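Long-range contacts in probable translation initiation factor eIF-2B subunit delta (Schizosaccharomyces pombe, PDB 5B04), which acts as a component of the eIF2B complex, which catalyses the exchange of GDP for GTP on the gamma subunit of eIF2: residues G159-C164 with C375-K380; Q255-A260 with V442-M447; V297-R302 with V324-L329. All blocks are in the same frame, centred on the assembly; numbering follows the deposited sequence.

Interaction 1: residues G159-C164 with C375-K380; sequences GSNQRC and CCESYK. With PO4 (phosphate ion), chain P; PO4 (phosphate ion), chain O.
The first turn of helix 160-177, with Gly-159 at its N-cap, faces the loop and short 3-10 turn that follow strand 372-375; the closest CA atoms, those of Ser-160 and Lys-380, are 8.7 Å apart, and side chains make the join. Asn-161 makes both hydrogen bonds across the contact, as donor and acceptor. Its ND2 donates to Glu-377 OE1 at 3.0 Å, leaving nearly in the amide plane but meeting the carboxylate from above, the two planes standing 83° apart. Its OD1 accepts from Tyr-379 OH at 3.0 Å, at the edge of the ring. Beside this, Cys-164 SG, swung away from its backbone N toward the tyrosine by a chi1 of -169°, comes within 3.5 Å of Tyr-379 CE2 in an oblique sulfur-aromatic contact. Lys-380 lays its CG over one face of the same ring and reaches on to form a salt bridge with Glu-377, besides bonding to the carbonyl of Gly-343. At the helix start, Ser-160 N donates to a phosphate oxygen, O3 of chain P, at 2.6 Å, and Ser-160 OG lies 2.7 Å from O3 of the second phosphate, chain O. The helix N-terminus, with Arg-163 and Lys-380 near the phosphates but not bonded to them, probably makes an electropositive corner attracting these anions, likely from the crystallisation liquor, while Glu-377 may offset part of the charge.

Interaction 2: residues Q255-A260 with V442-M447; sequences QVIVQA and VCVCEM
Helix 231-262 packs near its C-terminal end against strand 442-445 and the turn leading out of it, a helix-on-sheet contact of the Rossmann-like alpha/beta domain. The axes of the two short segments approach to 7.7 Å at 135°, closer to antiparallel than to parallel, and the nearest CA atoms, those of Ile-257 and Glu-446, are 5.3 Å apart. Ile-257 is the central residue. Both its branches cover the strand end: CG1, anti to the carbonyl carbon (chi1 -62°), lies 3.5 Å from Cys-445 C and runs over the peptide link to Glu-446, and CG2 touches Val-444 CG1 at 3.7 Å. The Ile-257 and Val-444 side chains pass alongside one another, pointing opposite ways. One turn along the helix, Ala-260 CB meets the same methyl, Val-444 CG1, at 3.9 Å, and its small side chain probably lets the helix lie close over the valine. One turn back from Ala-260, on the same side of the helix, Val-256 CG1 rests against the backbone of Glu-446, 3.8 Å from its CA, and Val-256 CB faces Glu-446 CB at 4.0 Å. The contact is therefore apolar even at Glu-446, which gives it only its backbone and CB; its carboxylate bonds instead to Ser-378. Around this patch, Ile-257 also touches Thr-279 of helix 278-289 and Cys-375 of strand 372-375, while Leu-449 of strand 448-450 packs on both Ala-260 and Val-444, so the helix spans the border between the parallel strands and the antiparallel one at the end of the sheet.

Interaction 3: residues V297-R302 with V324-L329; sequences VVVDSR and VMISAL
Strands 294-300 and 320-325 run parallel, Val-299 pairing with Val-324 and Asp-300 with Met-325. Val-324 bonds to the residues flanking Val-299: its N donates to Val-298 O at 3.1 Å, and its O accepts from Asp-300 N at 3.0 Å. Past the pairing, Ile-326 N makes a weak, bent bond to Asp-300 O as the chain turns into a short 3-10 segment. On one face of the sheet Val-299 spreads its methyls, CG2 lying 4.1 Å from Val-324 CG2 and CG1 3.7 Å from Ile-326 CA. On the other, Met-325 curls back, bent at chi2 and chi3, to bring SD to 3.8 Å from Asp-300 CB and CE to 3.5 Å from Ser-301 CA. Asp-300 turns its carboxylate elsewhere: OD1 accepts from Ser-301 N on its anti side and also from Gly-307 N, and OD2 bonds to Tyr-323 OH. Ser-301 OG bonds to Arg-302 O at 3.1 Å and lies beside Ile-326 CG2. Putting an alanine here removes OG, which would probably leave that carbonyl without this partner and thin the contact with Ile-326 CG2. Arg-302 itself forms a salt bridge with Glu-239 of the neighbouring eIF2B beta subunit. Joined through helix 306-316, the two strands form a beta-alpha-beta crossover at an outer edge of the Rossmann-like sheet, their C-terminal ends meeting the beta subunit.

How the interactions relate
From the N terminus, the chain passes 159-164 at the start of helix 160-177, then 255-260 near the end of helix 231-262, before entering the sheet at strand 269-274. Interaction 3 closes the shortest loop, a single crossover, and is nested inside the larger loops of interactions 1 and 2. Those two cross: interaction 1 closes at 375-380, interaction 2 only at 442-447. They also touch, through a probable hydrogen bond between Cys-376 and Val-444, and tie helices 160-177 and 231-262 to the loop after strand 372-375 and to strand 442-445. Interaction 3, its centre about 23 Å and 25 Å from theirs, fastens the opposite end of that sheet.

Interaction 1: residues G159-C164 with C375-K380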
loop_
_atom_site.group_PDB
_atom_site.type_symbol
_atom_site.label_atom_id
_atom_site.label_comp_id
_atom_site.label_asym_id
_atom_site.label_seq_id
_atom_site.Cartn_x
_atom_site.Cartn_y
_atom_site.Cartn_z
ATOM N N GLY G 159 24.604 -8.391 -21.249
ATOM C CA GLY G 159 23.213 -7.983 -21.140
ATOM C C GLY G 159 22.648 -7.371 -22.411
ATOM O O GLY G 159 23.240 -7.496 -23.483
ATOM N N SER G 160 21.507 -6.696 -22.272
ATOM C CA SER G 160 20.668 -6.258 -23.394
ATOM C C SER G 160 21.398 -5.593 -24.562
ATOM O O SER G 160 21.095 -5.871 -25.722
ATOM C CB SER G 160 19.590 -5.299 -22.885
ATOM O OG SER G 160 20.167 -4.128 -22.333
ATOM N N ASN G 161 22.343 -4.710 -24.257
ATOM C CA ASN G 161 23.066 -3.987 -25.300
ATOM C C ASN G 161 23.867 -4.920 -26.201
ATOM O O ASN G 161 23.751 -4.864 -27.425
ATOM C CB ASN G 161 23.992 -2.940 -24.681
ATOM C CG ASN G 161 23.556 -1.521 -24.989
ATOM O OD1 ASN G 161 22.973 -1.254 -26.040
ATOM N ND2 ASN G 161 23.840 -0.602 -24.074
ATOM N N GLN G 162 24.673 -5.781 -25.589
ATOM C CA GLN G 162 25.495 -6.720 -26.341
ATOM C C GLN G 162 24.642 -7.832 -26.942
ATOM O O GLN G 162 24.945 -8.342 -28.021
ATOM C CB GLN G 162 26.588 -7.313 -25.450
ATOM C CG GLN G 162 27.692 -8.019 -26.217
ATOM C CD GLN G 162 28.432 -7.087 -27.158
ATOM O OE1 GLN G 162 28.709 -5.937 -26.820
ATOM N NE2 GLN G 162 28.752 -7.580 -28.349
ATOM N N ARG G 163 23.576 -8.204 -26.235
ATOM C CA ARG G 163 22.630 -9.204 -26.724
ATOM C C ARG G 163 22.048 -8.785 -28.065
ATOM O O ARG G 163 21.898 -9.603 -28.971
ATOM C CB ARG G 163 21.501 -9.427 -25.713
ATOM C CG ARG G 163 21.928 -10.176 -24.467
ATOM C CD ARG G 163 20.931 -10.049 -23.330
ATOM N NE ARG G 163 19.763 -10.906 -23.496
ATOM C CZ ARG G 163 18.762 -10.965 -22.625
ATOM N NH1 ARG G 163 18.791 -10.215 -21.532
ATOM N NH2 ARG G 163 17.733 -11.772 -22.845
ATOM N N CYS G 164 21.728 -7.501 -28.184
ATOM C CA CYS G 164 21.132 -6.968 -29.399
ATOM C C CYS G 164 22.138 -6.932 -30.546
ATOM O O CYS G 164 21.810 -7.289 -31.678
ATOM C CB CYS G 164 20.575 -5.567 -29.145
ATOM S SG CYS G 164 19.550 -4.928 -30.484
ATOM N N CYS G 375 20.446 5.897 -17.647
ATOM C CA CYS G 375 21.110 5.975 -18.944
ATOM C C CYS G 375 20.637 4.854 -19.861
ATOM O O CYS G 375 21.019 3.696 -19.688
ATOM C CB CYS G 375 22.628 5.912 -18.774
ATOM S SG CYS G 375 23.310 7.224 -17.739
ATOM N N CYS G 376 19.807 5.201 -20.836
ATOM C CA CYS G 376 19.226 4.204 -21.724
ATOM C C CYS G 376 19.178 4.684 -23.170
ATOM O O CYS G 376 18.769 5.810 -23.446
ATOM C CB CYS G 376 17.819 3.834 -21.250
ATOM S SG CYS G 376 17.054 2.466 -22.146
ATOM N N GLU G 377 19.604 3.822 -24.087
ATOM C CA GLU G 377 19.504 4.109 -25.512
ATOM C C GLU G 377 18.036 4.143 -25.929
ATOM O O GLU G 377 17.202 3.455 -25.338
ATOM C CB GLU G 377 20.277 3.069 -26.329
ATOM C CG GLU G 377 21.798 3.153 -26.197
ATOM C CD GLU G 377 22.334 2.511 -24.926
ATOM O OE1 GLU G 377 23.556 2.263 -24.860
ATOM O OE2 GLU G 377 21.543 2.256 -23.995
ATOM N N SER G 378 17.723 4.944 -26.943
ATOM C CA SER G 378 16.337 5.179 -27.341
ATOM C C SER G 378 15.634 3.924 -27.849
ATOM O O SER G 378 14.438 3.744 -27.622
ATOM C CB SER G 378 16.270 6.264 -28.418
ATOM O OG SER G 378 16.983 5.872 -29.578
ATOM N N TYR G 379 16.375 3.057 -28.532
ATOM C CA TYR G 379 15.780 1.875 -29.150
ATOM C C TYR G 379 15.337 0.850 -28.111
ATOM O O TYR G 379 14.676 -0.135 -28.444
ATOM C CB TYR G 379 16.760 1.233 -30.135
ATOM C CG TYR G 379 17.802 0.349 -29.490
ATOM C CD1 TYR G 379 18.851 0.893 -28.762
ATOM C CD2 TYR G 379 17.741 -1.032 -29.617
ATOM C CE1 TYR G 379 19.807 0.086 -28.174
ATOM C CE2 TYR G 379 18.691 -1.846 -29.033
ATOM C CZ TYR G 379 19.722 -1.283 -28.313
ATOM O OH TYR G 379 20.670 -2.091 -27.728
ATOM N N LYS G 380 15.702 1.083 -26.854
ATOM C CA LYS G 380 15.293 0.202 -25.769
ATOM C C LYS G 380 14.043 0.733 -25.071
ATOM O O LYS G 380 13.610 0.188 -24.055
ATOM C CB LYS G 380 16.433 0.019 -24.765
ATOM C CG LYS G 380 17.606 -0.774 -25.322
ATOM C CD LYS G 380 18.598 -1.164 -24.239
ATOM C CE LYS G 380 19.289 0.053 -23.655
ATOM N NZ LYS G 380 20.402 -0.325 -22.740
HETATM P P PO4 P . 20.053 -6.539 -18.964
HETATM O O1 PO4 P . 19.519 -5.561 -17.945
HETATM O O2 PO4 P . 18.905 -7.157 -19.725
HETATM O O3 PO4 P . 20.959 -5.810 -19.928
HETATM O O4 PO4 P . 20.834 -7.625 -18.263
HETATM P P PO4 O . 23.597 -3.132 -20.213
HETATM O O1 PO4 O . 23.802 -1.747 -19.647
HETATM O O2 PO4 O . 23.309 -4.096 -19.087
HETATM O O3 PO4 O . 22.432 -3.115 -21.175
HETATM O O4 PO4 O . 24.844 -3.570 -20.942
#

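Interaction 2: residues Q255-A260 with V442-M447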
loop_
_atom_site.group_PDB
_atom_site.type_symbol
_atom_site.label_atom_id
_atom_site.label_comp_id
_atom_site.label_asym_id
_atom_site.label_seq_id
_atom_site.Cartn_x
_atom_site.Cartn_y
_atom_site.Cartn_z
ATOM N N GLN G 255 27.688 6.572 -27.272
ATOM C CA GLN G 255 28.733 7.580 -27.147
ATOM C C GLN G 255 28.143 8.946 -26.808
ATOM O O GLN G 255 28.750 9.729 -26.075
ATOM C CB GLN G 255 29.550 7.662 -28.436
ATOM C CG GLN G 255 30.249 6.365 -28.805
ATOM C CD GLN G 255 30.780 6.371 -30.224
ATOM O OE1 GLN G 255 30.506 7.288 -30.998
ATOM N NE2 GLN G 255 31.543 5.342 -30.575
ATOM N N VAL G 256 26.960 9.225 -27.348
ATOM C CA VAL G 256 26.257 10.470 -27.055
ATOM C C VAL G 256 25.827 10.505 -25.594
ATOM O O VAL G 256 26.042 11.498 -24.896
ATOM C CB VAL G 256 25.017 10.651 -27.951
ATOM C CG1 VAL G 256 24.249 11.902 -27.551
ATOM C CG2 VAL G 256 25.421 10.712 -29.414
ATOM N N ILE G 257 25.220 9.411 -25.146
ATOM C CA ILE G 257 24.786 9.274 -23.760
ATOM C C ILE G 257 25.956 9.458 -22.802
ATOM O O ILE G 257 25.838 10.150 -21.791
ATOM C CB ILE G 257 24.139 7.898 -23.505
ATOM C CG1 ILE G 257 22.888 7.727 -24.366
ATOM C CG2 ILE G 257 23.795 7.730 -22.030
ATOM C CD1 ILE G 257 22.212 6.385 -24.196
ATOM N N VAL G 258 27.087 8.841 -23.135
ATOM C CA VAL G 258 28.273 8.909 -22.289
ATOM C C VAL G 258 28.723 10.350 -22.030
ATOM O O VAL G 258 28.949 10.727 -20.882
ATOM C CB VAL G 258 29.444 8.108 -22.898
ATOM C CG1 VAL G 258 30.738 8.438 -22.179
ATOM C CG2 VAL G 258 29.168 6.613 -22.816
ATOM N N GLN G 259 28.839 11.152 -23.086
ATOM C CA GLN G 259 29.322 12.523 -22.939
ATOM C C GLN G 259 28.257 13.420 -22.319
ATOM O O GLN G 259 28.571 14.385 -21.614
ATOM C CB GLN G 259 29.796 13.096 -24.285
ATOM C CG GLN G 259 28.736 13.635 -25.250
ATOM C CD GLN G 259 29.331 13.928 -26.624
ATOM O OE1 GLN G 259 30.377 13.387 -26.978
ATOM N NE2 GLN G 259 28.685 14.807 -27.384
ATOM N N ALA G 260 26.996 13.088 -22.574
ATOM C CA ALA G 260 25.881 13.787 -21.957
ATOM C C ALA G 260 25.880 13.545 -20.452
ATOM O O ALA G 260 25.634 14.460 -19.666
ATOM C CB ALA G 260 24.570 13.335 -22.578
ATOM N N VAL G 442 16.277 11.880 -13.780
ATOM C CA VAL G 442 16.484 12.248 -15.176
ATOM C C VAL G 442 16.790 11.014 -16.026
ATOM O O VAL G 442 17.425 10.068 -15.560
ATOM C CB VAL G 442 17.631 13.282 -15.314
ATOM C CG1 VAL G 442 18.941 12.706 -14.797
ATOM C CG2 VAL G 442 17.776 13.755 -16.755
ATOM N N CYS G 443 16.313 11.020 -17.266
ATOM C CA CYS G 443 16.643 9.968 -18.217
ATOM C C CYS G 443 17.607 10.495 -19.274
ATOM O O CYS G 443 17.294 11.446 -19.991
ATOM C CB CYS G 443 15.380 9.419 -18.881
ATOM S SG CYS G 443 15.700 8.182 -20.160
ATOM N N VAL G 444 18.779 9.878 -19.366
ATOM C CA VAL G 444 19.790 10.313 -20.323
ATOM C C VAL G 444 19.863 9.377 -21.525
ATOM O O VAL G 444 20.403 8.274 -21.436
ATOM C CB VAL G 444 21.183 10.403 -19.672
ATOM C CG1 VAL G 444 22.224 10.818 -20.701
ATOM C CG2 VAL G 444 21.162 11.381 -18.510
ATOM N N CYS G 445 19.308 9.826 -22.645
ATOM C CA CYS G 445 19.408 9.095 -23.901
ATOM C C CYS G 445 20.194 9.925 -24.909
ATOM O O CYS G 445 20.809 10.927 -24.546
ATOM C CB CYS G 445 18.020 8.752 -24.446
ATOM S SG CYS G 445 16.924 10.171 -24.650
ATOM N N GLU G 446 20.178 9.512 -26.173
ATOM C CA GLU G 446 20.893 10.254 -27.206
ATOM C C GLU G 446 20.090 11.470 -27.660
ATOM O O GLU G 446 20.574 12.286 -28.445
ATOM C CB GLU G 446 21.221 9.357 -28.402
ATOM C CG GLU G 446 20.017 8.897 -29.204
ATOM C CD GLU G 446 19.423 7.608 -28.679
ATOM O OE1 GLU G 446 19.142 7.528 -27.465
ATOM O OE2 GLU G 446 19.244 6.668 -29.483
ATOM N N MET G 447 18.862 11.586 -27.165
ATOM C CA MET G 447 18.054 12.773 -27.410
ATOM C C MET G 447 18.394 13.838 -26.374
ATOM O O MET G 447 17.957 14.984 -26.475
ATOM C CB MET G 447 16.561 12.444 -27.365
ATOM C CG MET G 447 16.185 11.127 -28.024
ATOM S SD MET G 447 16.840 10.956 -29.693
ATOM C CE MET G 447 16.045 9.437 -30.209
#

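Interaction 3: residues V297-R302 with V324-L329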
loop_
_atom_site.group_PDB
_atom_site.type_symbol
_atom_site.label_atom_id
_atom_site.label_comp_id
_atom_site.label_asym_id
_atom_site.label_seq_id
_atom_site.Cartn_x
_atom_site.Cartn_y
_atom_site.Cartn_z
ATOM N N VAL G 297 31.177 3.972 -6.130
ATOM C CA VAL G 297 30.660 2.975 -5.205
ATOM C C VAL G 297 29.932 1.885 -5.977
ATOM O O VAL G 297 28.921 2.143 -6.630
ATOM C CB VAL G 297 29.706 3.590 -4.169
ATOM C CG1 VAL G 297 29.039 2.494 -3.355
ATOM C CG2 VAL G 297 30.456 4.553 -3.264
ATOM N N VAL G 298 30.457 0.667 -5.911
ATOM C CA VAL G 298 29.856 -0.460 -6.612
ATOM C C VAL G 298 29.003 -1.299 -5.671
ATOM O O VAL G 298 29.501 -1.848 -4.687
ATOM C CB VAL G 298 30.923 -1.358 -7.260
ATOM C CG1 VAL G 298 30.275 -2.588 -7.877
ATOM C CG2 VAL G 298 31.708 -0.580 -8.305
ATOM N N VAL G 299 27.713 -1.391 -5.977
ATOM C CA VAL G 299 26.793 -2.203 -5.191
ATOM C C VAL G 299 26.520 -3.524 -5.899
ATOM O O VAL G 299 26.085 -3.541 -7.051
ATOM C CB VAL G 299 25.464 -1.468 -4.937
ATOM C CG1 VAL G 299 24.482 -2.379 -4.222
ATOM C CG2 VAL G 299 25.705 -0.200 -4.133
ATOM N N ASP G 300 26.779 -4.628 -5.208
ATOM C CA ASP G 300 26.606 -5.952 -5.792
ATOM C C ASP G 300 25.425 -6.679 -5.158
ATOM O O ASP G 300 24.832 -6.190 -4.197
ATOM C CB ASP G 300 27.884 -6.776 -5.627
ATOM C CG ASP G 300 28.096 -7.756 -6.762
ATOM O OD1 ASP G 300 27.123 -8.050 -7.489
ATOM O OD2 ASP G 300 29.240 -8.229 -6.931
ATOM N N SER G 301 25.087 -7.846 -5.700
ATOM C CA SER G 301 23.983 -8.641 -5.171
ATOM C C SER G 301 24.115 -10.120 -5.524
ATOM O O SER G 301 24.847 -10.490 -6.442
ATOM C CB SER G 301 22.647 -8.103 -5.684
ATOM O OG SER G 301 21.569 -8.879 -5.190
ATOM N N ARG G 302 23.404 -10.960 -4.779
ATOM C CA ARG G 302 23.310 -12.386 -5.075
ATOM C C ARG G 302 22.275 -12.614 -6.181
ATOM O O ARG G 302 21.479 -11.720 -6.465
ATOM C CB ARG G 302 22.942 -13.165 -3.810
ATOM C CG ARG G 302 24.090 -13.359 -2.839
ATOM C CD ARG G 302 23.878 -14.619 -2.025
ATOM N NE ARG G 302 23.790 -15.800 -2.876
ATOM C CZ ARG G 302 23.092 -16.889 -2.573
ATOM N NH1 ARG G 302 22.411 -16.950 -1.437
ATOM N NH2 ARG G 302 23.072 -17.918 -3.409
ATOM N N VAL G 324 30.382 -2.808 -1.844
ATOM C CA VAL G 324 29.463 -3.277 -0.809
ATOM C C VAL G 324 28.341 -4.119 -1.407
ATOM O O VAL G 324 28.056 -4.030 -2.602
ATOM C CB VAL G 324 28.829 -2.104 -0.026
ATOM C CG1 VAL G 324 29.890 -1.325 0.740
ATOM C CG2 VAL G 324 28.058 -1.190 -0.968
ATOM N N MET G 325 27.705 -4.936 -0.574
ATOM C CA MET G 325 26.526 -5.681 -1.001
ATOM C C MET G 325 25.287 -4.806 -0.863
ATOM O O MET G 325 25.303 -3.805 -0.145
ATOM C CB MET G 325 26.360 -6.968 -0.192
ATOM C CG MET G 325 27.481 -7.973 -0.381
ATOM S SD MET G 325 27.802 -8.347 -2.114
ATOM C CE MET G 325 26.274 -9.147 -2.569
ATOM N N ILE G 326 24.212 -5.193 -1.544
ATOM C CA ILE G 326 22.982 -4.406 -1.559
ATOM C C ILE G 326 22.364 -4.299 -0.162
ATOM O O ILE G 326 21.554 -3.412 0.104
ATOM C CB ILE G 326 21.950 -5.006 -2.547
ATOM C CG1 ILE G 326 20.836 -4.000 -2.852
ATOM C CG2 ILE G 326 21.390 -6.319 -2.018
ATOM C CD1 ILE G 326 19.895 -4.445 -3.948
ATOM N N SER G 327 22.767 -5.196 0.734
ATOM C CA SER G 327 22.294 -5.171 2.112
ATOM C C SER G 327 22.855 -3.970 2.865
ATOM O O SER G 327 22.276 -3.519 3.854
ATOM C CB SER G 327 22.681 -6.460 2.833
ATOM O OG SER G 327 22.339 -7.598 2.063
ATOM N N ALA G 328 23.987 -3.459 2.392
ATOM C CA ALA G 328 24.655 -2.336 3.037
ATOM C C ALA G 328 24.329 -1.024 2.339
ATOM O O ALA G 328 25.068 -0.047 2.462
ATOM C CB ALA G 328 26.159 -2.559 3.060
ATOM N N LEU G 329 23.216 -1.007 1.610
ATOM C CA LEU G 329 22.831 0.153 0.815
ATOM C C LEU G 329 22.626 1.399 1.671
ATOM O O LEU G 329 23.168 2.460 1.367
ATOM C CB LEU G 329 21.560 -0.143 0.021
ATOM C CG LEU G 329 21.168 0.936 -0.988
ATOM C CD1 LEU G 329 22.300 1.171 -1.977
ATOM C CD2 LEU G 329 19.888 0.553 -1.712
#